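Local coordinates for oxidoreductase protein (Agrobacterium radiobacter, PDB 5UI9) that probably catalyses NAD-dependent oxidation or reduction of a small hydroxy acid or related substrate, as a member of the GFO/IDH/MocA oxidoreductase family, at residues Trp150-Phe162 with Ile227-Phe241. Sequence-based numbering, arbitrary orientation.
With 8A1 ((2S)-2,3-dihydroxy-2-methylpropanoic acid), chain D.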
loop_
_atom_site.group_PDB
_atom_site.type_symbol
_atom_site.label_atom_id
_atom_site.label_comp_id
_atom_site.label_asym_id
_atom_site.label_seq_id
_atom_site.Cartn_x
_atom_site.Cartn_y
_atom_site.Cartn_z
ATOM N N TRP A 150 3.274 -11.190 1.943
ATOM C CA TRP A 150 2.980 -9.810 1.605
ATOM C C TRP A 150 2.840 -8.991 2.868
ATOM O O TRP A 150 2.328 -9.484 3.871
ATOM C CB TRP A 150 1.688 -9.718 0.784
ATOM C CG TRP A 150 1.421 -8.346 0.252
ATOM C CD1 TRP A 150 1.895 -7.807 -0.910
ATOM C CD2 TRP A 150 0.632 -7.329 0.873
ATOM N NE1 TRP A 150 1.446 -6.517 -1.054
ATOM C CE2 TRP A 150 0.662 -6.200 0.024
ATOM C CE3 TRP A 150 -0.113 -7.265 2.057
ATOM C CZ2 TRP A 150 -0.014 -5.020 0.327
ATOM C CZ3 TRP A 150 -0.793 -6.086 2.355
ATOM C CH2 TRP A 150 -0.734 -4.983 1.492
ATOM N N GLY A 151 3.273 -7.737 2.814
ATOM C CA GLY A 151 3.057 -6.826 3.931
ATOM C C GLY A 151 2.853 -5.386 3.523
ATOM O O GLY A 151 3.241 -4.981 2.437
ATOM N N ARG A 152 2.218 -4.625 4.408
ATOM C CA ARG A 152 2.179 -3.185 4.309
ATOM C C ARG A 152 2.524 -2.594 5.662
ATOM O O ARG A 152 1.960 -3.004 6.676
ATOM C CB ARG A 152 0.797 -2.695 3.888
ATOM C CG ARG A 152 0.756 -1.189 3.648
ATOM C CD ARG A 152 -0.626 -0.606 3.843
ATOM N NE ARG A 152 -0.636 0.831 3.570
ATOM C CZ ARG A 152 -1.670 1.638 3.785
ATOM N NH1 ARG A 152 -2.814 1.177 4.275
ATOM N NH2 ARG A 152 -1.561 2.924 3.506
ATOM N N PHE A 153 3.425 -1.611 5.650
ATOM C CA PHE A 153 3.863 -0.888 6.834
ATOM C C PHE A 153 3.645 0.597 6.550
ATOM O O PHE A 153 4.277 1.148 5.654
ATOM C CB PHE A 153 5.345 -1.171 7.100
ATOM C CG PHE A 153 5.673 -2.637 7.175
ATOM C CD1 PHE A 153 5.946 -3.366 6.013
ATOM C CD2 PHE A 153 5.702 -3.297 8.399
ATOM C CE1 PHE A 153 6.233 -4.722 6.076
ATOM C CE2 PHE A 153 5.988 -4.654 8.467
ATOM C CZ PHE A 153 6.252 -5.367 7.303
ATOM N N SER A 154 2.772 1.235 7.323
ATOM C CA SER A 154 2.236 2.555 6.981
ATOM C C SER A 154 2.303 3.510 8.173
ATOM O O SER A 154 1.862 3.174 9.264
ATOM C CB SER A 154 0.784 2.407 6.514
ATOM O OG SER A 154 0.258 3.639 6.054
ATOM N N PHE A 155 2.877 4.691 7.955
ATOM C CA PHE A 155 2.915 5.755 8.958
ATOM C C PHE A 155 2.479 7.013 8.230
ATOM O O PHE A 155 3.280 7.632 7.520
ATOM C CB PHE A 155 4.334 5.888 9.531
ATOM C CG PHE A 155 4.459 6.867 10.683
ATOM C CD1 PHE A 155 4.499 8.242 10.463
ATOM C CD2 PHE A 155 4.608 6.406 11.990
ATOM C CE1 PHE A 155 4.632 9.132 11.520
ATOM C CE2 PHE A 155 4.747 7.292 13.046
ATOM C CZ PHE A 155 4.758 8.657 12.809
ATOM N N ARG A 156 1.199 7.353 8.366
ATOM C CA ARG A 156 0.613 8.511 7.687
ATOM C C ARG A 156 0.026 9.413 8.759
ATOM O O ARG A 156 -0.848 8.992 9.514
ATOM C CB ARG A 156 -0.466 8.087 6.687
ATOM C CG ARG A 156 -0.032 6.987 5.725
ATOM C CD ARG A 156 -1.001 6.853 4.551
ATOM N NE ARG A 156 -0.781 7.922 3.568
ATOM C CZ ARG A 156 0.226 7.971 2.695
ATOM N NH1 ARG A 156 1.153 7.011 2.648
ATOM N NH2 ARG A 156 0.323 9.008 1.863
ATOM N N SER A 157 0.531 10.641 8.817
ATOM C CA SER A 157 0.298 11.555 9.928
ATOM C C SER A 157 0.187 12.989 9.434
ATOM O O SER A 157 0.702 13.323 8.367
ATOM C CB SER A 157 1.465 11.463 10.914
ATOM O OG SER A 157 1.281 12.345 12.002
ATOM N N GLY A 158 -0.513 13.809 10.211
ATOM C CA GLY A 158 -0.520 15.262 10.047
ATOM C C GLY A 158 0.005 15.978 11.284
ATOM O O GLY A 158 -0.276 17.157 11.476
ATOM N N PHE A 159 0.790 15.271 12.105
ATOM C CA PHE A 159 1.274 15.791 13.389
ATOM C C PHE A 159 2.360 16.839 13.154
ATOM O O PHE A 159 3.212 16.673 12.277
ATOM C CB PHE A 159 1.832 14.643 14.246
ATOM C CG PHE A 159 2.297 15.061 15.618
ATOM C CD1 PHE A 159 1.377 15.394 16.607
ATOM C CD2 PHE A 159 3.657 15.107 15.924
ATOM C CE1 PHE A 159 1.804 15.775 17.876
ATOM C CE2 PHE A 159 4.089 15.488 17.186
ATOM C CZ PHE A 159 3.162 15.819 18.164
ATOM N N ASP A 160 2.335 17.904 13.958
ATOM C CA ASP A 160 3.321 18.976 13.876
ATOM C C ASP A 160 4.618 18.550 14.599
ATOM O O ASP A 160 4.902 19.006 15.711
ATOM C CB ASP A 160 2.722 20.271 14.458
ATOM C CG ASP A 160 3.656 21.479 14.347
ATOM O OD1 ASP A 160 4.683 21.426 13.634
ATOM O OD2 ASP A 160 3.352 22.499 14.996
ATOM N N VAL A 161 5.396 17.679 13.945
ATOM C CA VAL A 161 6.752 17.312 14.407
ATOM C C VAL A 161 7.744 18.466 14.347
ATOM O O VAL A 161 8.776 18.415 15.005
ATOM C CB VAL A 161 7.405 16.162 13.585
ATOM C CG1 VAL A 161 6.873 14.811 14.008
ATOM C CG2 VAL A 161 7.281 16.386 12.069
ATOM N N PHE A 162 7.435 19.480 13.541
ATOM C CA PHE A 162 8.330 20.608 13.309
ATOM C C PHE A 162 8.450 21.541 14.519
ATOM O O PHE A 162 9.455 22.237 14.641
ATOM C CB PHE A 162 7.880 21.399 12.067
ATOM C CG PHE A 162 7.641 20.535 10.853
ATOM C CD1 PHE A 162 8.705 19.950 10.182
ATOM C CD2 PHE A 162 6.349 20.276 10.407
ATOM C CE1 PHE A 162 8.495 19.142 9.077
ATOM C CE2 PHE A 162 6.132 19.463 9.303
ATOM C CZ PHE A 162 7.208 18.899 8.635
ATOM N N ILE A 227 4.982 -3.032 0.967
ATOM C CA ILE A 227 4.853 -1.601 0.756
ATOM C C ILE A 227 5.195 -0.882 2.059
ATOM O O ILE A 227 4.657 -1.216 3.118
ATOM C CB ILE A 227 3.409 -1.224 0.354
ATOM C CG1 ILE A 227 3.029 -1.870 -0.989
ATOM C CG2 ILE A 227 3.214 0.289 0.298
ATOM C CD1 ILE A 227 3.862 -1.416 -2.174
ATOM N N VAL A 228 6.092 0.094 1.972
ATOM C CA VAL A 228 6.332 1.046 3.047
ATOM C C VAL A 228 5.844 2.394 2.544
ATOM O O VAL A 228 6.400 2.947 1.585
ATOM C CB VAL A 228 7.814 1.119 3.432
ATOM C CG1 VAL A 228 8.066 2.256 4.418
ATOM C CG2 VAL A 228 8.246 -0.207 4.028
ATOM N N ASP A 229 4.798 2.914 3.172
ATOM C CA ASP A 229 4.243 4.203 2.776
ATOM C C ASP A 229 4.221 5.141 3.977
ATOM O O ASP A 229 3.674 4.812 5.025
ATOM C CB ASP A 229 2.868 4.039 2.112
ATOM C CG ASP A 229 1.806 3.487 3.041
ATOM O OD1 ASP A 229 1.688 2.257 3.166
ATOM O OD2 ASP A 229 1.041 4.293 3.612
ATOM N N VAL A 230 4.872 6.291 3.818
ATOM C CA VAL A 230 5.005 7.272 4.875
ATOM C C VAL A 230 4.582 8.651 4.379
ATOM O O VAL A 230 4.757 8.983 3.199
ATOM C CB VAL A 230 6.438 7.301 5.478
ATOM C CG1 VAL A 230 6.768 5.951 6.097
ATOM C CG2 VAL A 230 7.493 7.691 4.449
ATOM N N SER A 231 4.012 9.436 5.292
ATOM C CA SER A 231 3.531 10.775 4.988
ATOM C C SER A 231 3.421 11.599 6.260
ATOM O O SER A 231 2.925 11.095 7.274
ATOM C CB SER A 231 2.151 10.701 4.320
ATOM O OG SER A 231 1.568 11.993 4.160
ATOM N N TYR A 232 3.894 12.845 6.202
ATOM C CA TYR A 232 3.602 13.866 7.222
ATOM C C TYR A 232 2.638 14.958 6.697
ATOM O O TYR A 232 2.529 16.040 7.291
ATOM C CB TYR A 232 4.899 14.480 7.767
ATOM C CG TYR A 232 5.426 13.803 9.022
ATOM C CD1 TYR A 232 4.635 13.715 10.177
ATOM C CD2 TYR A 232 6.711 13.266 9.070
ATOM C CE1 TYR A 232 5.113 13.114 11.332
ATOM C CE2 TYR A 232 7.190 12.656 10.223
ATOM C CZ TYR A 232 6.389 12.586 11.346
ATOM O OH TYR A 232 6.853 11.987 12.488
ATOM N N ALA A 233 1.918 14.660 5.612
ATOM C CA ALA A 233 0.914 15.575 5.045
ATOM C C ALA A 233 -0.484 14.932 4.955
ATOM O O ALA A 233 -1.302 15.325 4.124
ATOM C CB ALA A 233 1.371 16.057 3.676
ATOM N N THR A 234 -0.755 13.966 5.832
ATOM C CA THR A 234 -2.004 13.218 5.828
ATOM C C THR A 234 -2.923 13.784 6.917
ATOM O O THR A 234 -2.556 13.799 8.091
ATOM C CB THR A 234 -1.723 11.718 6.038
ATOM O OG1 THR A 234 -0.933 11.227 4.946
ATOM C CG2 THR A 234 -3.016 10.909 6.111
ATOM N N LYS A 235 -4.112 14.244 6.525
ATOM C CA LYS A 235 -5.048 14.922 7.440
ATOM C C LYS A 235 -6.242 14.030 7.732
ATOM O O LYS A 235 -7.194 13.957 6.936
ATOM C CB LYS A 235 -5.501 16.252 6.841
ATOM C CG LYS A 235 -4.361 17.253 6.751
ATOM C CD LYS A 235 -4.644 18.392 5.785
ATOM C CE LYS A 235 -3.421 19.293 5.674
ATOM N NZ LYS A 235 -3.711 20.507 4.875
ATOM N N LEU A 236 -6.180 13.351 8.872
ATOM C CA LEU A 236 -7.207 12.393 9.281
ATOM C C LEU A 236 -8.028 12.953 10.430
ATOM O O LEU A 236 -7.547 13.790 11.187
ATOM C CB LEU A 236 -6.550 11.082 9.709
ATOM C CG LEU A 236 -5.890 10.272 8.588
ATOM C CD1 LEU A 236 -4.822 9.353 9.154
ATOM C CD2 LEU A 236 -6.927 9.481 7.811
ATOM N N GLY A 237 -9.259 12.470 10.568
ATOM C CA GLY A 237 -10.150 12.898 11.660
ATOM C C GLY A 237 -9.545 12.641 13.038
ATOM O O GLY A 237 -9.642 13.478 13.935
ATOM N N THR A 238 -8.917 11.481 13.198
ATOM C CA THR A 238 -8.152 11.167 14.399
ATOM C C THR A 238 -6.692 11.089 14.012
ATOM O O THR A 238 -6.329 10.275 13.161
ATOM C CB THR A 238 -8.584 9.825 15.006
ATOM O OG1 THR A 238 -9.977 9.875 15.306
ATOM C CG2 THR A 238 -7.783 9.510 16.294
ATOM N N GLU A 239 -5.865 11.925 14.639
ATOM C CA GLU A 239 -4.421 11.940 14.386
ATOM C C GLU A 239 -3.779 10.650 14.918
ATOM O O GLU A 239 -3.762 10.433 16.127
ATOM C CB GLU A 239 -3.777 13.175 15.048
ATOM C CG GLU A 239 -2.254 13.272 14.944
ATOM C CD GLU A 239 -1.732 13.009 13.542
ATOM O OE1 GLU A 239 -2.147 13.720 12.601
ATOM O OE2 GLU A 239 -0.910 12.080 13.377
ATOM N N PRO A 240 -3.244 9.794 14.021
ATOM C CA PRO A 240 -2.678 8.529 14.504
ATOM C C PRO A 240 -1.254 8.568 15.095
ATOM O O PRO A 240 -0.797 7.528 15.565
ATOM C CB PRO A 240 -2.677 7.664 13.242
ATOM C CG PRO A 240 -2.442 8.634 12.162
ATOM C CD PRO A 240 -3.226 9.852 12.548
ATOM N N PHE A 241 -0.556 9.715 15.058
ATOM C CA PHE A 241 0.844 9.795 15.513
ATOM C C PHE A 241 0.997 9.181 16.921
ATOM O O PHE A 241 0.199 9.518 17.800
ATOM C CB PHE A 241 1.333 11.257 15.512
ATOM C CG PHE A 241 2.754 11.439 16.000
ATOM C CD1 PHE A 241 3.026 11.624 17.355
ATOM C CD2 PHE A 241 3.820 11.439 15.103
ATOM C CE1 PHE A 241 4.329 11.787 17.809
ATOM C CE2 PHE A 241 5.126 11.596 15.548
ATOM C CZ PHE A 241 5.381 11.778 16.904
HETATM O OXT 8A1 D . 10.542 9.454 16.253
HETATM C C 8A1 D . 11.261 10.014 15.390
HETATM O O 8A1 D . 12.384 9.571 15.064
HETATM C CA 8A1 D . 10.755 11.258 14.706
HETATM C CB 8A1 D . 10.093 10.799 13.407
HETATM O O1 8A1 D . 9.402 11.870 12.757
HETATM O O2 8A1 D . 11.854 12.140 14.422
HETATM C C3 8A1 D . 9.780 12.003 15.619
HETATM O O HOH W 1 3.141 7.629 0.869
HETATM O O HOH W 2 -2.943 16.251 13.138
HETATM O O HOH W 3 2.898 17.322 9.671
#
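Arg152 to Arg156 pair in parallel with Ile227 to Ser231, the strand axes 4.6 Å apart, backbone bonds alternating from Ile227 N on Gly151 O to Ser157 N on Ser231 O. The strands are neighbours in the mixed sheet of the C-terminal domain, and the face bearing Arg152, Ser154 and Arg156 converges on one buried carboxylate. Arg152, its chain extended, meets Asp229 with NE on OD1 at 2.8 Å and NH2 on OD2. Ser154 OG donates to OD2 at 2.6 Å and Arg156 NH1 uses the anti lone pair of OD2, so three donors on OD2 and a fourth on OD1 hold the carboxylate's rotation. A turn at chi3 (77°) lays the Arg156 guanidinium over Ser231 CB, and its NE forms a salt bridge with Asp249 of the second subunit. Beyond the strands, Glu239 receives Ser157 OG on OE2 at 2.6 Å and Gly158 N on OE1, tying the loops together. The Phe159 and Phe241 rings stack face to face, centroids 4.1 Å apart. Phe155 turns an edge toward one face of Tyr232, an offset edge-to-face pair, while Val161 CG2 makes a CH-pi contact over the opposite face. Tyr232 OH donates to O1 of the bound dihydroxy acid at 2.6 Å. Polar pairing thus links sheet to dimer interface, and aromatic packing is consistent with holding the Tyr232 hydroxyl in the ligand pocket; the arginines would be expected to keep Asp229 ionised.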